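Local coordinates for cell division GTPase FtsZ, diverged (Clostridium botulinum C, PDB 3V3T), which belongs to the tubulin/FtsZ family of GTPases, as a diverged member with a TubZ-like C-terminal domain, at residues C245-V258 with P268-V282. The protein carries 1 engineered substitution. Numbering follows the deposited sequence.
Sequences CEFMGISTTRVVDV and PRRTFKGYNSKKNIV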
loop_
_atom_site.group_PDB
_atom_site.type_symbol
_atom_site.label_atom_id
_atom_site.label_comp_id
_atom_site.label_asym_id
_atom_site.label_seq_id
_atom_site.Cartn_x
_atom_site.Cartn_y
_atom_site.Cartn_z
ATOM N N CYS A 245 11.414 -1.345 13.364
ATOM C CA CYS A 245 10.557 -0.390 12.687
ATOM C C CYS A 245 10.653 0.938 13.413
ATOM O O CYS A 245 11.382 1.071 14.389
ATOM C CB CYS A 245 9.108 -0.876 12.610
ATOM S SG CYS A 245 8.354 -1.189 14.188
ATOM N N GLU A 246 9.912 1.923 12.936
ATOM C CA GLU A 246 10.011 3.260 13.498
ATOM C C GLU A 246 8.894 3.490 14.522
ATOM O O GLU A 246 9.152 3.571 15.718
ATOM C CB GLU A 246 9.980 4.291 12.359
ATOM C CG GLU A 246 11.080 5.344 12.423
ATOM C CD GLU A 246 12.481 4.758 12.525
ATOM O OE1 GLU A 246 12.738 3.686 11.948
ATOM O OE2 GLU A 246 13.330 5.380 13.187
ATOM N N PHE A 247 7.654 3.599 14.057
ATOM C CA PHE A 247 6.516 3.707 14.964
ATOM C C PHE A 247 5.662 2.451 14.838
ATOM O O PHE A 247 5.434 1.960 13.734
ATOM C CB PHE A 247 5.639 4.909 14.631
ATOM C CG PHE A 247 6.322 6.233 14.779
ATOM C CD1 PHE A 247 7.491 6.355 15.504
ATOM C CD2 PHE A 247 5.778 7.366 14.197
ATOM C CE1 PHE A 247 8.111 7.583 15.648
ATOM C CE2 PHE A 247 6.391 8.594 14.338
ATOM C CZ PHE A 247 7.559 8.704 15.066
ATOM N N MET A 248 5.202 1.936 15.975
ATOM C CA MET A 248 4.312 0.792 15.990
ATOM C C MET A 248 2.989 1.152 16.648
ATOM O O MET A 248 2.962 1.831 17.668
ATOM C CB MET A 248 4.969 -0.371 16.723
ATOM C CG MET A 248 4.122 -1.608 16.793
ATOM S SD MET A 248 4.997 -2.964 17.625
ATOM C CE MET A 248 6.218 -3.377 16.402
ATOM N N GLY A 249 1.888 0.735 16.031
ATOM C CA GLY A 249 0.574 0.937 16.611
ATOM C C GLY A 249 -0.033 -0.387 17.022
ATOM O O GLY A 249 -0.013 -1.354 16.255
ATOM N N ILE A 250 -0.565 -0.442 18.238
ATOM C CA ILE A 250 -1.114 -1.680 18.772
ATOM C C ILE A 250 -2.504 -1.440 19.338
ATOM O O ILE A 250 -2.667 -0.674 20.279
ATOM C CB ILE A 250 -0.209 -2.244 19.889
ATOM C CG1 ILE A 250 1.167 -2.610 19.329
ATOM C CG2 ILE A 250 -0.845 -3.464 20.556
ATOM C CD1 ILE A 250 2.183 -2.913 20.400
ATOM N N SER A 251 -3.508 -2.091 18.760
ATOM C CA SER A 251 -4.858 -2.047 19.320
ATOM C C SER A 251 -5.419 -3.461 19.495
ATOM O O SER A 251 -5.583 -4.203 18.521
ATOM C CB SER A 251 -5.786 -1.199 18.456
ATOM O OG SER A 251 -7.099 -1.181 18.993
ATOM N N THR A 252 -5.725 -3.815 20.739
ATOM C CA THR A 252 -6.067 -5.185 21.089
ATOM C C THR A 252 -7.307 -5.269 21.971
ATOM O O THR A 252 -7.603 -4.349 22.731
ATOM C CB THR A 252 -4.895 -5.834 21.829
ATOM O OG1 THR A 252 -4.530 -5.009 22.943
ATOM C CG2 THR A 252 -3.693 -5.954 20.887
ATOM N N THR A 253 -8.027 -6.382 21.871
ATOM C CA THR A 253 -9.249 -6.576 22.645
ATOM C C THR A 253 -8.985 -6.734 24.140
ATOM O O THR A 253 -9.831 -6.374 24.964
ATOM C CB THR A 253 -10.053 -7.788 22.148
ATOM O OG1 THR A 253 -9.196 -8.934 22.072
ATOM C CG2 THR A 253 -10.632 -7.507 20.777
ATOM N N ARG A 254 -7.820 -7.274 24.489
ATOM C CA ARG A 254 -7.448 -7.436 25.895
ATOM C C ARG A 254 -6.082 -6.818 26.162
ATOM O O ARG A 254 -5.415 -6.354 25.242
ATOM C CB ARG A 254 -7.405 -8.915 26.284
ATOM C CG ARG A 254 -8.272 -9.830 25.432
ATOM C CD ARG A 254 -8.254 -11.259 25.979
ATOM N NE ARG A 254 -9.056 -12.175 25.172
ATOM C CZ ARG A 254 -9.557 -13.323 25.622
ATOM N NH1 ARG A 254 -9.346 -13.693 26.878
ATOM N NH2 ARG A 254 -10.276 -14.096 24.817
ATOM N N VAL A 255 -5.670 -6.815 27.424
ATOM C CA VAL A 255 -4.304 -6.460 27.782
ATOM C C VAL A 255 -3.392 -7.481 27.135
ATOM O O VAL A 255 -3.676 -8.679 27.177
ATOM C CB VAL A 255 -4.087 -6.528 29.308
ATOM C CG1 VAL A 255 -2.598 -6.572 29.645
ATOM C CG2 VAL A 255 -4.777 -5.368 30.000
ATOM N N VAL A 256 -2.309 -7.019 26.519
ATOM C CA VAL A 256 -1.337 -7.931 25.929
ATOM C C VAL A 256 0.074 -7.582 26.367
ATOM O O VAL A 256 0.319 -6.508 26.908
ATOM C CB VAL A 256 -1.412 -7.940 24.392
ATOM C CG1 VAL A 256 -2.808 -8.339 23.936
ATOM C CG2 VAL A 256 -1.020 -6.574 23.827
ATOM N N ASP A 257 0.995 -8.504 26.132
ATOM C CA ASP A 257 2.396 -8.283 26.433
ATOM C C ASP A 257 3.049 -7.609 25.231
ATOM O O ASP A 257 3.359 -8.256 24.231
ATOM C CB ASP A 257 3.075 -9.620 26.726
ATOM C CG ASP A 257 4.575 -9.493 26.890
ATOM O OD1 ASP A 257 5.062 -8.355 27.040
ATOM O OD2 ASP A 257 5.265 -10.536 26.891
ATOM N N VAL A 258 3.259 -6.306 25.333
ATOM C CA VAL A 258 3.779 -5.531 24.211
ATOM C C VAL A 258 5.212 -5.913 23.856
ATOM O O VAL A 258 5.626 -5.780 22.707
ATOM C CB VAL A 258 3.692 -4.029 24.495
ATOM C CG1 VAL A 258 4.719 -3.279 23.683
ATOM C CG2 VAL A 258 2.291 -3.525 24.196
ATOM N N PRO A 268 10.306 -1.172 17.685
ATOM C CA PRO A 268 10.055 0.214 17.264
ATOM C C PRO A 268 10.811 1.187 18.161
ATOM O O PRO A 268 11.250 0.786 19.232
ATOM C CB PRO A 268 8.557 0.365 17.493
ATOM C CG PRO A 268 8.315 -0.497 18.726
ATOM C CD PRO A 268 9.292 -1.655 18.636
ATOM N N ARG A 269 10.980 2.432 17.729
ATOM C CA ARG A 269 11.568 3.427 18.617
ATOM C C ARG A 269 10.450 4.155 19.351
ATOM O O ARG A 269 10.684 4.870 20.313
ATOM C CB ARG A 269 12.488 4.396 17.866
ATOM C CG ARG A 269 11.796 5.237 16.842
ATOM C CD ARG A 269 12.771 6.205 16.216
ATOM N NE ARG A 269 12.405 7.584 16.509
ATOM C CZ ARG A 269 11.719 8.372 15.687
ATOM N NH1 ARG A 269 11.331 7.924 14.497
ATOM N NH2 ARG A 269 11.430 9.614 16.055
ATOM N N ARG A 270 9.223 3.936 18.900
ATOM C CA ARG A 270 8.064 4.515 19.558
ATOM C C ARG A 270 6.798 3.704 19.329
ATOM O O ARG A 270 6.508 3.274 18.205
ATOM C CB ARG A 270 7.825 5.930 19.054
ATOM C CG ARG A 270 6.599 6.547 19.659
ATOM C CD ARG A 270 6.858 7.977 19.976
ATOM N NE ARG A 270 7.265 8.722 18.790
ATOM C CZ ARG A 270 7.804 9.935 18.842
ATOM N NH1 ARG A 270 7.998 10.514 20.024
ATOM N NH2 ARG A 270 8.153 10.570 17.730
ATOM N N THR A 271 6.026 3.536 20.393
ATOM C CA THR A 271 4.797 2.751 20.329
ATOM C C THR A 271 3.595 3.570 20.798
ATOM O O THR A 271 3.695 4.323 21.761
ATOM C CB THR A 271 4.904 1.496 21.221
ATOM O OG1 THR A 271 6.011 0.699 20.787
ATOM C CG2 THR A 271 3.638 0.680 21.132
ATOM N N PHE A 272 2.474 3.428 20.097
ATOM C CA PHE A 272 1.192 3.934 20.564
ATOM C C PHE A 272 0.321 2.710 20.811
ATOM O O PHE A 272 0.096 1.915 19.894
ATOM C CB PHE A 272 0.511 4.822 19.508
ATOM C CG PHE A 272 1.446 5.752 18.781
ATOM C CD1 PHE A 272 2.091 6.768 19.446
ATOM C CD2 PHE A 272 1.665 5.610 17.429
ATOM C CE1 PHE A 272 2.946 7.616 18.777
ATOM C CE2 PHE A 272 2.517 6.455 16.753
ATOM C CZ PHE A 272 3.159 7.463 17.432
ATOM N N LYS A 273 -0.162 2.550 22.038
ATOM C CA LYS A 273 -1.002 1.404 22.377
ATOM C C LYS A 273 -2.424 1.826 22.733
ATOM O O LYS A 273 -2.660 2.919 23.279
ATOM C CB LYS A 273 -0.403 0.587 23.528
ATOM C CG LYS A 273 -1.252 -0.628 23.915
ATOM C CD LYS A 273 -0.748 -1.340 25.167
ATOM C CE LYS A 273 -1.671 -2.515 25.529
ATOM N NZ LYS A 273 -1.170 -3.378 26.641
ATOM N N GLY A 274 -3.371 0.947 22.422
ATOM C CA GLY A 274 -4.759 1.196 22.730
ATOM C C GLY A 274 -5.572 -0.077 22.714
ATOM O O GLY A 274 -5.036 -1.172 22.537
ATOM N N TYR A 275 -6.879 0.076 22.895
ATOM C CA TYR A 275 -7.791 -1.057 22.884
ATOM C C TYR A 275 -8.957 -0.821 21.935
ATOM O O TYR A 275 -9.253 0.314 21.559
ATOM C CB TYR A 275 -8.290 -1.341 24.306
ATOM C CG TYR A 275 -7.149 -1.597 25.260
ATOM C CD1 TYR A 275 -6.578 -2.864 25.375
ATOM C CD2 TYR A 275 -6.617 -0.566 26.024
ATOM C CE1 TYR A 275 -5.514 -3.097 26.235
ATOM C CE2 TYR A 275 -5.557 -0.788 26.889
ATOM C CZ TYR A 275 -5.009 -2.055 26.991
ATOM O OH TYR A 275 -3.959 -2.266 27.856
ATOM N N ASN A 276 -9.604 -1.905 21.534
ATOM C CA ASN A 276 -10.855 -1.807 20.808
ATOM C C ASN A 276 -11.678 -3.039 21.102
ATOM O O ASN A 276 -11.190 -3.975 21.723
ATOM C CB ASN A 276 -10.624 -1.642 19.307
ATOM C CG ASN A 276 -10.190 -2.926 18.641
ATOM O OD1 ASN A 276 -10.989 -3.604 17.993
ATOM N ND2 ASN A 276 -8.920 -3.272 18.798
ATOM N N SER A 277 -12.927 -3.034 20.662
ATOM C CA SER A 277 -13.871 -4.076 21.043
ATOM C C SER A 277 -13.869 -5.242 20.063
ATOM O O SER A 277 -14.466 -6.283 20.337
ATOM C CB SER A 277 -15.279 -3.484 21.138
ATOM O OG SER A 277 -15.576 -2.701 19.987
ATOM N N LYS A 278 -13.177 -5.074 18.938
ATOM C CA LYS A 278 -13.356 -5.971 17.796
ATOM C C LYS A 278 -12.159 -6.853 17.410
ATOM O O LYS A 278 -12.278 -8.077 17.362
ATOM C CB LYS A 278 -13.843 -5.174 16.578
ATOM C CG LYS A 278 -15.206 -4.525 16.787
ATOM C CD LYS A 278 -15.577 -3.587 15.644
ATOM C CE LYS A 278 -16.941 -2.940 15.890
ATOM N NZ LYS A 278 -17.344 -2.001 14.804
ATOM N N LYS A 279 -11.017 -6.241 17.117
ATOM C CA LYS A 279 -9.900 -6.986 16.544
ATOM C C LYS A 279 -8.577 -6.760 17.255
ATOM O O LYS A 279 -8.449 -5.867 18.087
ATOM C CB LYS A 279 -9.756 -6.662 15.051
ATOM C CG LYS A 279 -10.905 -7.207 14.215
ATOM C CD LYS A 279 -10.705 -6.979 12.737
ATOM C CE LYS A 279 -11.800 -7.651 11.934
ATOM N NZ LYS A 279 -11.666 -7.371 10.479
ATOM N N ASN A 280 -7.593 -7.591 16.930
ATOM C CA ASN A 280 -6.241 -7.395 17.431
ATOM C C ASN A 280 -5.335 -7.038 16.280
ATOM O O ASN A 280 -5.102 -7.844 15.372
ATOM C CB ASN A 280 -5.724 -8.638 18.139
ATOM C CG ASN A 280 -6.580 -9.024 19.305
ATOM O OD1 ASN A 280 -6.589 -8.345 20.336
ATOM N ND2 ASN A 280 -7.323 -10.116 19.152
ATOM N N ILE A 281 -4.832 -5.816 16.309
ATOM C CA ILE A 281 -4.141 -5.303 15.151
ATOM C C ILE A 281 -2.833 -4.619 15.526
ATOM O O ILE A 281 -2.762 -3.865 16.495
ATOM C CB ILE A 281 -5.077 -4.388 14.322
ATOM C CG1 ILE A 281 -4.315 -3.699 13.186
ATOM C CG2 ILE A 281 -5.747 -3.377 15.201
ATOM C CD1 ILE A 281 -5.234 -2.976 12.199
ATOM N N VAL A 282 -1.791 -4.936 14.766
ATOM C CA VAL A 282 -0.504 -4.280 14.883
ATOM C C VAL A 282 -0.181 -3.583 13.567
ATOM O O VAL A 282 -0.256 -4.180 12.488
ATOM C CB VAL A 282 0.629 -5.297 15.161
ATOM C CG1 VAL A 282 1.971 -4.573 15.336
ATOM C CG2 VAL A 282 0.300 -6.162 16.372
#
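Strand 247-252 lies between edge strand 270-275, parallel to it with axes at 14°, and antiparallel strand 281-287. F272 N to M248 O, at 2.9 Å, is one of the parallel bonds. S251 and I281 form a hydrogen-bonded antiparallel pair. Helix 258-265 joins the parallel strands in a beta-alpha-beta unit, and M248 packs on P268 on the helix side.

F247 and F272 make an offset edge-to-face pair, the F272 edge toward the F247 face, centroids 5.7 Å apart. L206 of helix 200-208 touches both side chains. F247 CE1 also lies over one face of the R269 guanidinium, 3.4 Å from R269 NH1. The same NH1 makes a salt bridge with E246 OE2 (3.5 Å), whose hydrogen bond is weak.

At the far end, N276 ND2 donates to S251 OG (2.8 Å) and to K279 O (2.7 Å). With chi1 at 179°, S251 OG sits opposite the backbone N and reaches the N276 amide. N276 OD1 accepts from K278 N, an Asx turn, and from K279 N, which completes an Asx motif. N280 OD1 takes T253 N (2.9 Å) and T253 OG1.

Asparagine amides thus tie the 276-280 turn to the end of strand 247-252 and the residue after it, while F247 and E246 both engage the R269 guanidinium at the other end.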